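Local coordinates for protein dicer Related Helicase (Caenorhabditis elegans, PDB 6M6Q) that probably hydrolyses ATP as an RNA helicase of the RIG-I-like family active in RNA interference, represented here by its mostly helical N-terminal domain, at residues B[53-58]-B[121-126]; B[74-79]-B[106-111]; B[160-165]-B[284-289]; B[187-192]-B[307-312]. All blocks are in the same frame, centred on the assembly; numbering follows the deposited sequence.

Contact 1: residues B[53-58]-B[121-126]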
# COMPACT_ATOMS: atom_id res chain seq x y z
N LYS B 53 5.51 -24.22 -5.35
CA LYS B 53 6.43 -24.45 -6.49
C LYS B 53 5.76 -24.01 -7.81
O LYS B 53 6.49 -23.62 -8.73
CB LYS B 53 6.88 -25.90 -6.56
CG LYS B 53 8.26 -26.11 -7.16
CD LYS B 53 8.58 -27.54 -7.48
CE LYS B 53 10.01 -27.73 -7.96
NZ LYS B 53 10.27 -26.95 -9.19
N LEU B 54 4.42 -24.06 -7.88
CA LEU B 54 3.63 -23.68 -9.09
C LEU B 54 3.82 -22.18 -9.40
O LEU B 54 3.29 -21.75 -10.44
CB LEU B 54 2.15 -23.99 -8.87
CG LEU B 54 1.78 -25.46 -8.68
CD1 LEU B 54 0.47 -25.60 -7.90
CD2 LEU B 54 1.68 -26.17 -10.03
N PHE B 55 4.49 -21.41 -8.53
CA PHE B 55 4.63 -19.93 -8.65
C PHE B 55 6.09 -19.54 -8.93
O PHE B 55 6.39 -18.33 -8.97
CB PHE B 55 4.08 -19.25 -7.39
CG PHE B 55 2.63 -19.54 -7.10
CD1 PHE B 55 2.27 -20.62 -6.31
CD2 PHE B 55 1.62 -18.74 -7.61
CE1 PHE B 55 0.94 -20.90 -6.06
CE2 PHE B 55 0.29 -19.02 -7.35
CZ PHE B 55 -0.05 -20.11 -6.58
N GLU B 56 6.96 -20.53 -9.18
CA GLU B 56 8.43 -20.31 -9.29
C GLU B 56 8.76 -19.41 -10.50
O GLU B 56 9.76 -18.67 -10.42
CB GLU B 56 9.19 -21.64 -9.31
CG GLU B 56 8.92 -22.51 -10.52
CD GLU B 56 9.45 -23.93 -10.39
OE1 GLU B 56 8.96 -24.83 -11.13
OE2 GLU B 56 10.34 -24.16 -9.53
N SER B 57 7.91 -19.40 -11.54
CA SER B 57 8.09 -18.60 -12.79
C SER B 57 7.97 -17.09 -12.50
O SER B 57 8.46 -16.28 -13.34
CB SER B 57 7.11 -19.02 -13.83
OG SER B 57 5.88 -19.41 -13.24
N LEU B 58 7.35 -16.73 -11.36
CA LEU B 58 7.00 -15.32 -11.01
C LEU B 58 8.10 -14.69 -10.15
O LEU B 58 7.97 -13.50 -9.82
CB LEU B 58 5.66 -15.31 -10.28
CG LEU B 58 4.44 -15.64 -11.13
CD1 LEU B 58 3.34 -16.19 -10.27
CD2 LEU B 58 3.97 -14.41 -11.91
N GLU B 121 4.02 -12.01 2.94
CA GLU B 121 3.62 -10.78 2.21
C GLU B 121 4.44 -10.64 0.93
O GLU B 121 3.89 -10.14 -0.04
CB GLU B 121 3.75 -9.55 3.11
CG GLU B 121 2.73 -9.52 4.24
CD GLU B 121 1.68 -8.44 4.15
OE1 GLU B 121 0.89 -8.32 5.09
OE2 GLU B 121 1.67 -7.69 3.15
N CYS B 122 5.69 -11.10 0.91
CA CYS B 122 6.54 -11.08 -0.30
C CYS B 122 5.97 -12.05 -1.35
O CYS B 122 6.00 -11.70 -2.53
CB CYS B 122 7.99 -11.44 -0.00
SG CYS B 122 9.01 -11.52 -1.50
N PHE B 123 5.46 -13.19 -0.92
CA PHE B 123 4.87 -14.20 -1.83
C PHE B 123 3.53 -13.67 -2.37
O PHE B 123 3.39 -13.52 -3.60
CB PHE B 123 4.70 -15.54 -1.13
CG PHE B 123 3.80 -16.52 -1.83
CD1 PHE B 123 4.20 -17.15 -2.98
CD2 PHE B 123 2.59 -16.87 -1.27
CE1 PHE B 123 3.42 -18.13 -3.56
CE2 PHE B 123 1.80 -17.85 -1.85
CZ PHE B 123 2.21 -18.47 -3.01
N LEU B 124 2.61 -13.34 -1.46
CA LEU B 124 1.21 -12.97 -1.77
C LEU B 124 1.19 -11.71 -2.66
O LEU B 124 0.42 -11.72 -3.63
CB LEU B 124 0.43 -12.75 -0.46
CG LEU B 124 0.14 -14.02 0.35
CD1 LEU B 124 -0.84 -13.73 1.49
CD2 LEU B 124 -0.40 -15.12 -0.54
N ASN B 125 2.00 -10.70 -2.37
CA ASN B 125 2.00 -9.41 -3.12
C ASN B 125 2.60 -9.60 -4.52
O ASN B 125 2.39 -8.71 -5.34
CB ASN B 125 2.76 -8.31 -2.39
CG ASN B 125 2.08 -7.88 -1.11
OD1 ASN B 125 0.88 -8.08 -0.92
ND2 ASN B 125 2.85 -7.28 -0.22
N THR B 126 3.37 -10.65 -4.75
CA THR B 126 3.98 -10.98 -6.06
C THR B 126 2.97 -11.73 -6.94
O THR B 126 2.79 -11.33 -8.11
CB THR B 126 5.29 -11.77 -5.89
OG1 THR B 126 6.19 -11.02 -5.08
CG2 THR B 126 5.98 -12.06 -7.20
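Phe123 directs the edge of its ring at one face of Phe55, a T-shaped pair with centroids 5.3 Å apart and planes at 87°. Its CE1 and CZ lead: CE1 lies 3.9 Å from Phe55 CD1, while CZ stands over the rim of the Phe55 ring rather than its centre. Phe123 reaches across because its CG is anti to the backbone N (chi1 165°), which carries the ring away from its own helix. Both rings are buried, with Phe52 and Leu37 also beside Phe123 and Ile136 against Phe55. Without the Phe55 ring, as with an alanine here, the edge of Phe123 is likely to lose the face it packs on, and a gap would probably open toward Ile136.

The other end is more open to solvent, Leu58 and Thr126 being partly exposed and meeting mainly through one methyl and a carbonyl. Thr126 offers CG2 to the carbonyl O of Leu58 at 3.6 Å, whereas its OG1 bonds back to Cys122 O in its own helix (2.6 Å). On the exposed side of 53-58, Lys53 NZ forms a salt bridge with Glu56 OE2 (2.8 Å), apart from the aromatic pair. The T-shaped pair thus ties a 3-10 segment to helix 94-127 within this all-helical N-terminal domain.

Contact 2: residues B[74-79]-B[106-111]; sequences EPTPVS and LRHAHQ
His108 lays one face of its imidazole under Val78 and turns an edge toward the backbone of Thr76. The evidence for the first is a CH-pi contact: Val78 CB sits 3.8 Å from the centroid of the His108 ring, only 12° off the ring normal. The CG2 branch of Val78 extends the same cover toward the root of the ring, 3.8 Å from His108 CG and 3.9 Å from His108 CB. With CG of His108 anti to the backbone N (chi1 179°), the ring is carried toward Thr76 and Val78. Around the rim, Thr76 O lies near the ring plane, 3.1 Å from both His108 CE1 and His108 NE2.

This is a surface contact between a proline-containing connection, running from helix 63-72 to helix 82-87, and the side of the long helix 94-127, within an all-helical fold. Were a serine to replace His108, Val78 would probably lose the flat surface beneath it and Thr76 O its neighbour at the ring edge.

One residue earlier, Arg107 faces a different set of partners. Its NH2 donates to Gln111 OE1 (3.2 Å, N-H...O angle 154°), one turn on, from a position tilted out of the carbonyl plane. The guanidinium also forms salt bridges with Asp81 and Asp83, while His110 NE2 is hydrogen-bonded to Glu175 of the second subunit.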
# COMPACT_ATOMS: atom_id res chain seq x y z
N GLU B 74 10.88 -24.64 10.46
CA GLU B 74 10.72 -24.74 11.93
C GLU B 74 11.67 -23.73 12.59
O GLU B 74 12.78 -23.52 12.13
CB GLU B 74 11.02 -26.18 12.36
CG GLU B 74 10.10 -26.73 13.44
CD GLU B 74 8.70 -27.08 12.98
OE1 GLU B 74 8.57 -27.68 11.89
OE2 GLU B 74 7.75 -26.79 13.73
N PRO B 75 11.27 -23.06 13.67
CA PRO B 75 12.18 -22.13 14.36
C PRO B 75 13.35 -22.85 15.08
O PRO B 75 13.16 -23.95 15.58
CB PRO B 75 11.24 -21.40 15.34
CG PRO B 75 10.09 -22.40 15.61
CD PRO B 75 9.95 -23.20 14.33
N THR B 76 14.53 -22.21 15.16
CA THR B 76 15.66 -22.67 16.01
C THR B 76 15.20 -22.72 17.47
O THR B 76 14.41 -21.89 17.89
CB THR B 76 16.91 -21.78 15.87
OG1 THR B 76 16.57 -20.44 16.24
CG2 THR B 76 17.49 -21.81 14.47
N PRO B 77 15.63 -23.71 18.27
CA PRO B 77 15.17 -23.82 19.65
C PRO B 77 15.61 -22.61 20.49
O PRO B 77 16.77 -22.17 20.37
CB PRO B 77 15.82 -25.12 20.19
CG PRO B 77 16.38 -25.83 18.95
CD PRO B 77 16.62 -24.74 17.91
N VAL B 78 14.70 -22.09 21.31
CA VAL B 78 14.93 -20.91 22.20
C VAL B 78 15.99 -21.26 23.27
O VAL B 78 16.60 -20.31 23.83
CB VAL B 78 13.60 -20.43 22.81
CG1 VAL B 78 12.95 -21.52 23.68
CG2 VAL B 78 13.75 -19.13 23.59
N SER B 79 16.26 -22.55 23.49
CA SER B 79 17.33 -23.04 24.42
C SER B 79 18.71 -22.71 23.86
O SER B 79 19.64 -22.67 24.66
CB SER B 79 17.19 -24.51 24.71
OG SER B 79 16.61 -25.19 23.62
N LEU B 106 9.13 -14.96 24.66
CA LEU B 106 8.15 -14.10 23.92
C LEU B 106 8.87 -13.35 22.80
O LEU B 106 8.36 -13.37 21.69
CB LEU B 106 7.47 -13.10 24.87
CG LEU B 106 6.49 -13.71 25.87
CD1 LEU B 106 6.22 -12.73 27.00
CD2 LEU B 106 5.20 -14.14 25.19
N ARG B 107 10.03 -12.75 23.07
CA ARG B 107 10.84 -12.02 22.05
C ARG B 107 11.18 -12.99 20.90
O ARG B 107 11.18 -12.58 19.75
CB ARG B 107 12.11 -11.45 22.71
CG ARG B 107 12.92 -10.50 21.84
CD ARG B 107 14.18 -11.11 21.22
NE ARG B 107 15.32 -11.21 22.14
CZ ARG B 107 16.36 -12.04 21.98
NH1 ARG B 107 17.34 -12.06 22.87
NH2 ARG B 107 16.41 -12.85 20.93
N HIS B 108 11.46 -14.24 21.24
CA HIS B 108 11.94 -15.27 20.30
C HIS B 108 10.82 -15.60 19.32
O HIS B 108 11.09 -15.72 18.11
CB HIS B 108 12.43 -16.49 21.07
CG HIS B 108 12.93 -17.59 20.21
ND1 HIS B 108 12.13 -18.69 19.87
CD2 HIS B 108 14.13 -17.80 19.65
CE1 HIS B 108 12.83 -19.50 19.11
NE2 HIS B 108 14.06 -18.97 18.95
N ALA B 109 9.60 -15.77 19.82
CA ALA B 109 8.41 -16.12 19.01
C ALA B 109 8.08 -14.93 18.11
O ALA B 109 7.88 -15.13 16.92
CB ALA B 109 7.25 -16.47 19.90
N HIS B 110 8.09 -13.73 18.69
CA HIS B 110 7.77 -12.47 17.98
C HIS B 110 8.72 -12.31 16.79
O HIS B 110 8.23 -12.09 15.69
CB HIS B 110 7.81 -11.29 18.93
CG HIS B 110 7.55 -10.00 18.26
ND1 HIS B 110 6.27 -9.60 17.91
CD2 HIS B 110 8.38 -9.00 17.87
CE1 HIS B 110 6.33 -8.43 17.32
NE2 HIS B 110 7.62 -8.04 17.28
N GLN B 111 10.01 -12.50 16.99
CA GLN B 111 11.02 -12.35 15.91
C GLN B 111 10.73 -13.35 14.78
O GLN B 111 10.93 -12.99 13.60
CB GLN B 111 12.43 -12.52 16.46
CG GLN B 111 12.96 -11.26 17.15
CD GLN B 111 14.39 -11.43 17.60
OE1 GLN B 111 14.76 -12.43 18.21
NE2 GLN B 111 15.22 -10.44 17.28

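Contact 3: residues B[160-165]-B[284-289]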
# COMPACT_ATOMS: atom_id res chain seq x y z
N GLY B 160 -30.24 -9.59 -10.24
CA GLY B 160 -30.53 -8.18 -9.92
C GLY B 160 -30.13 -7.84 -8.50
O GLY B 160 -30.78 -6.95 -7.91
N TRP B 161 -29.12 -8.53 -7.96
CA TRP B 161 -28.70 -8.40 -6.53
C TRP B 161 -28.20 -6.97 -6.27
O TRP B 161 -27.17 -6.62 -6.81
CB TRP B 161 -27.63 -9.43 -6.19
CG TRP B 161 -27.56 -9.75 -4.73
CD1 TRP B 161 -26.65 -9.30 -3.82
CD2 TRP B 161 -28.49 -10.56 -4.00
NE1 TRP B 161 -26.93 -9.80 -2.58
CE2 TRP B 161 -28.06 -10.57 -2.66
CE3 TRP B 161 -29.64 -11.27 -4.35
CZ2 TRP B 161 -28.73 -11.28 -1.67
CZ3 TRP B 161 -30.30 -11.98 -3.37
CH2 TRP B 161 -29.85 -11.98 -2.05
N LEU B 162 -28.91 -6.21 -5.46
CA LEU B 162 -28.66 -4.75 -5.25
C LEU B 162 -27.46 -4.56 -4.32
O LEU B 162 -26.84 -3.48 -4.36
CB LEU B 162 -29.95 -4.14 -4.68
CG LEU B 162 -29.85 -2.71 -4.17
CD1 LEU B 162 -29.58 -1.73 -5.31
CD2 LEU B 162 -31.11 -2.34 -3.44
N THR B 163 -27.18 -5.55 -3.48
CA THR B 163 -26.04 -5.54 -2.54
C THR B 163 -24.74 -5.56 -3.34
O THR B 163 -23.78 -4.93 -2.91
CB THR B 163 -26.12 -6.72 -1.58
OG1 THR B 163 -27.00 -6.36 -0.52
CG2 THR B 163 -24.77 -7.12 -1.04
N ALA B 164 -24.73 -6.29 -4.45
CA ALA B 164 -23.56 -6.44 -5.34
C ALA B 164 -23.22 -5.10 -5.98
O ALA B 164 -22.03 -4.80 -6.08
CB ALA B 164 -23.81 -7.51 -6.38
N GLU B 165 -24.23 -4.32 -6.37
CA GLU B 165 -24.09 -2.99 -7.01
C GLU B 165 -23.50 -2.00 -6.00
O GLU B 165 -22.53 -1.33 -6.37
CB GLU B 165 -25.44 -2.49 -7.54
CG GLU B 165 -25.35 -1.11 -8.19
CD GLU B 165 -26.68 -0.35 -8.34
OE1 GLU B 165 -26.64 0.91 -8.41
OE2 GLU B 165 -27.74 -1.01 -8.39
N ASN B 284 -35.82 3.46 0.46
CA ASN B 284 -34.46 4.06 0.32
C ASN B 284 -33.59 3.66 1.53
O ASN B 284 -32.81 4.52 2.00
CB ASN B 284 -34.53 5.59 0.12
CG ASN B 284 -33.67 6.08 -1.02
OD1 ASN B 284 -34.14 6.20 -2.15
ND2 ASN B 284 -32.41 6.34 -0.74
N GLU B 285 -33.64 2.38 1.94
CA GLU B 285 -32.84 1.83 3.07
C GLU B 285 -31.84 0.78 2.55
O GLU B 285 -31.25 0.08 3.38
CB GLU B 285 -33.73 1.18 4.14
CG GLU B 285 -34.94 2.01 4.58
CD GLU B 285 -35.99 1.18 5.32
OE1 GLU B 285 -36.28 1.49 6.51
OE2 GLU B 285 -36.49 0.19 4.72
N HIS B 286 -31.68 0.65 1.23
CA HIS B 286 -30.91 -0.43 0.55
C HIS B 286 -29.39 -0.31 0.84
O HIS B 286 -28.67 -1.31 0.63
CB HIS B 286 -31.19 -0.42 -0.96
CG HIS B 286 -31.01 0.92 -1.59
ND1 HIS B 286 -31.89 1.96 -1.36
CD2 HIS B 286 -30.05 1.39 -2.41
CE1 HIS B 286 -31.47 3.03 -2.01
NE2 HIS B 286 -30.35 2.70 -2.67
N GLU B 287 -28.92 0.86 1.28
CA GLU B 287 -27.49 1.11 1.61
C GLU B 287 -27.33 1.28 3.13
O GLU B 287 -26.26 1.76 3.55
CB GLU B 287 -26.98 2.34 0.87
CG GLU B 287 -27.05 2.22 -0.64
CD GLU B 287 -26.54 3.44 -1.40
OE1 GLU B 287 -26.84 4.58 -0.97
OE2 GLU B 287 -25.86 3.24 -2.44
N GLU B 288 -28.30 0.82 3.93
CA GLU B 288 -28.30 0.88 5.42
C GLU B 288 -27.10 0.11 5.96
O GLU B 288 -26.52 0.57 6.97
CB GLU B 288 -29.59 0.29 5.99
CG GLU B 288 -30.13 1.02 7.20
CD GLU B 288 -31.62 0.84 7.44
OE1 GLU B 288 -32.04 -0.28 7.82
OE2 GLU B 288 -32.37 1.82 7.22
N TRP B 289 -26.76 -1.02 5.32
CA TRP B 289 -25.63 -1.90 5.73
C TRP B 289 -24.30 -1.14 5.57
O TRP B 289 -23.44 -1.27 6.49
CB TRP B 289 -25.63 -3.23 4.98
CG TRP B 289 -25.34 -3.16 3.51
CD1 TRP B 289 -26.25 -3.26 2.50
CD2 TRP B 289 -24.04 -3.15 2.88
NE1 TRP B 289 -25.62 -3.28 1.28
CE2 TRP B 289 -24.27 -3.20 1.48
CE3 TRP B 289 -22.72 -3.09 3.34
CZ2 TRP B 289 -23.22 -3.18 0.56
CZ3 TRP B 289 -21.70 -3.07 2.43
CH2 TRP B 289 -21.94 -3.10 1.06
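Leu162 holds CG anti to the backbone N (chi1 170°), which directs it toward 284-289, and chi2 (66°) then sets the CD2 branch on His286; Trp289 places its CG between the backbone N and the carbonyl carbon (chi1 68°), bringing the indole round to Thr163. At the first meeting the Leu162 methyl approaches the His286 side chain obliquely. The modelled separation of Leu162 CD2 from His286 CB is too short for two carbons, so the exact fit there is doubtful; the pairing itself rests on Leu162 CD2 to His286 CG, 3.7 Å, and on these two residues having the nearest CA atoms across the segments.

At the second meeting Thr163 OG1 stands obliquely to the indole, 3.8 Å from Trp289 NE1. That is too long for a hydrogen bond, and the hydroxyl is instead bonded to Phe275 O. Trp289 CZ2 lies 3.9 Å from Thr163 O. The indole also meets the ring of Phe275 edge-to-face.

In the all-helical fold this joins the beginnings of helix 162-171 and helix 288-295. The second is entered through a type I beta turn from Glu285 to Glu288, closed by Glu288 N to Glu285 O at 3.1 Å, with Glu287 at the N-cap position. At the start of helix 162-171, Leu162 N donates to Asn278 OD1. The Glu287 side chain touches Thr166 and Lys170, farther along that helix.

Contact 4: residues B[187-192]-B[307-312]; sequences LDRVAG and LYFLDK
Helix-against-helix packing next to the dimer interface brings Arg189 and Val190 of helix 186-193 against Phe309 and Leu310 in the weakly bonded last part of helix 301-310. Val190 occupies the buried side. Its CG2 lies 3.6 Å from Leu310 N, 3.8 Å from Leu310 CB and 3.9 Å from Phe309 CB, so one methyl sits between two consecutive residues of the facing helix. CG1, anti to the backbone N (chi1 -172°), stays farther off, 4.1 Å from Leu310 CB.

Arg189 uses its aliphatic part. Running across the Phe309 side chain at about a right angle, its CB, CG and CD line up obliquely on the CD1 corner of the ring, with CD 3.6 Å from Phe309 CD1. The guanidinium continues past the contact, so that the methylenes pack on the ring while NH1 forms a salt bridge with Glu176.

The buried side belongs to the core of the all-alpha N-terminal domain: Leu310 also meets Phe171 of helix 162-171. The same part of helix 301-310 also meets the second subunit: Tyr308 stacks on Tyr308 of that chain, and Phe309, besides packing on Arg189, meets Phe309 of that chain. Beyond Leu310, Lys312 folds back so that NZ donates to Tyr308 O (3.2 Å), reaching the carbonyl from outside its plane.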
# COMPACT_ATOMS: atom_id res chain seq x y z
N LEU B 187 -10.70 -1.54 -2.00
CA LEU B 187 -11.05 -2.75 -1.21
C LEU B 187 -9.82 -3.29 -0.46
O LEU B 187 -9.94 -3.58 0.77
CB LEU B 187 -11.61 -3.81 -2.17
CG LEU B 187 -12.12 -5.08 -1.50
CD1 LEU B 187 -13.04 -4.75 -0.33
CD2 LEU B 187 -12.83 -5.97 -2.52
N ASP B 188 -8.69 -3.46 -1.16
CA ASP B 188 -7.45 -4.02 -0.57
C ASP B 188 -6.99 -3.10 0.58
O ASP B 188 -6.52 -3.64 1.61
CB ASP B 188 -6.36 -4.22 -1.63
CG ASP B 188 -6.75 -5.09 -2.83
OD1 ASP B 188 -6.90 -4.51 -3.96
OD2 ASP B 188 -6.82 -6.34 -2.66
N ARG B 189 -7.14 -1.78 0.43
CA ARG B 189 -6.68 -0.78 1.44
C ARG B 189 -7.60 -0.80 2.66
O ARG B 189 -7.08 -0.79 3.79
CB ARG B 189 -6.61 0.62 0.85
CG ARG B 189 -5.49 0.80 -0.17
CD ARG B 189 -5.48 2.18 -0.82
NE ARG B 189 -5.01 2.10 -2.19
CZ ARG B 189 -5.74 2.32 -3.27
NH1 ARG B 189 -5.21 2.18 -4.47
NH2 ARG B 189 -7.02 2.67 -3.16
N VAL B 190 -8.91 -0.77 2.46
CA VAL B 190 -9.89 -0.61 3.57
C VAL B 190 -9.89 -1.90 4.41
O VAL B 190 -9.68 -1.80 5.62
CB VAL B 190 -11.30 -0.24 3.07
CG1 VAL B 190 -12.23 0.09 4.22
CG2 VAL B 190 -11.26 0.92 2.09
N ALA B 191 -10.05 -3.06 3.76
CA ALA B 191 -10.08 -4.41 4.38
C ALA B 191 -8.79 -4.67 5.16
O ALA B 191 -8.84 -5.28 6.23
CB ALA B 191 -10.29 -5.45 3.32
N GLY B 192 -7.66 -4.22 4.62
CA GLY B 192 -6.32 -4.42 5.21
C GLY B 192 -6.10 -3.55 6.44
O GLY B 192 -5.39 -4.01 7.35
N LEU B 307 -11.33 4.31 7.27
CA LEU B 307 -12.48 4.99 6.61
C LEU B 307 -11.96 6.01 5.59
O LEU B 307 -12.63 6.18 4.56
CB LEU B 307 -13.38 5.68 7.65
CG LEU B 307 -14.43 4.81 8.34
CD1 LEU B 307 -15.19 5.61 9.38
CD2 LEU B 307 -15.40 4.20 7.34
N TYR B 308 -10.85 6.70 5.87
CA TYR B 308 -10.31 7.78 4.99
C TYR B 308 -9.78 7.17 3.68
O TYR B 308 -9.74 7.90 2.67
CB TYR B 308 -9.24 8.63 5.70
CG TYR B 308 -9.80 9.59 6.73
CD1 TYR B 308 -9.91 9.21 8.05
CD2 TYR B 308 -10.32 10.82 6.36
CE1 TYR B 308 -10.48 10.05 9.00
CE2 TYR B 308 -10.88 11.68 7.30
CZ TYR B 308 -10.97 11.29 8.63
OH TYR B 308 -11.53 12.10 9.57
N PHE B 309 -9.49 5.86 3.66
CA PHE B 309 -9.18 5.09 2.42
C PHE B 309 -10.45 4.86 1.61
O PHE B 309 -10.39 4.96 0.38
CB PHE B 309 -8.58 3.72 2.74
CG PHE B 309 -7.19 3.72 3.30
CD1 PHE B 309 -6.09 3.50 2.47
CD2 PHE B 309 -6.96 3.89 4.66
CE1 PHE B 309 -4.81 3.47 2.99
CE2 PHE B 309 -5.67 3.88 5.17
CZ PHE B 309 -4.60 3.67 4.34
N LEU B 310 -11.53 4.49 2.29
CA LEU B 310 -12.86 4.17 1.69
C LEU B 310 -13.45 5.42 1.01
O LEU B 310 -13.92 5.29 -0.14
CB LEU B 310 -13.78 3.66 2.80
CG LEU B 310 -15.13 3.14 2.32
CD1 LEU B 310 -14.97 1.83 1.57
CD2 LEU B 310 -16.11 3.00 3.48
N ASP B 311 -13.46 6.57 1.70
CA ASP B 311 -14.00 7.85 1.16
C ASP B 311 -13.38 9.02 1.91
O ASP B 311 -13.67 9.15 3.12
CB ASP B 311 -15.52 7.91 1.25
CG ASP B 311 -16.12 9.15 0.58
OD1 ASP B 311 -17.05 9.73 1.17
OD2 ASP B 311 -15.67 9.48 -0.55
N LYS B 312 -12.70 9.91 1.18
CA LYS B 312 -11.90 11.03 1.72
C LYS B 312 -12.83 12.09 2.33
O LYS B 312 -12.33 12.93 3.12
CB LYS B 312 -11.03 11.65 0.62
CG LYS B 312 -10.29 10.66 -0.29
CD LYS B 312 -9.00 10.11 0.31
CE LYS B 312 -8.50 8.86 -0.39
NZ LYS B 312 -7.50 8.12 0.42

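Contacts 1 and 2 share helix 94-127, with centres 26 Å apart, and 74-79/106-111 is nested inside the loop that 53-58/121-126 closes. Contacts 3 and 4 interlock in sequence, their segments alternating, and lie 19 Å apart between centres, joined through the successive helices 288-295 and 301-310. Contacts 2 and 3 are the extremes, 48 Å apart between centres and on opposite sides of the chain's centre. Contact 4 is the one nearest that centre, at 13 Å, and comes to about 8 Å of contact 1 between nearest atoms. Contacts 1, 2 and 4 touch the second subunit, whereas no other chain touches contact 3. All four belong to the N-terminal domain.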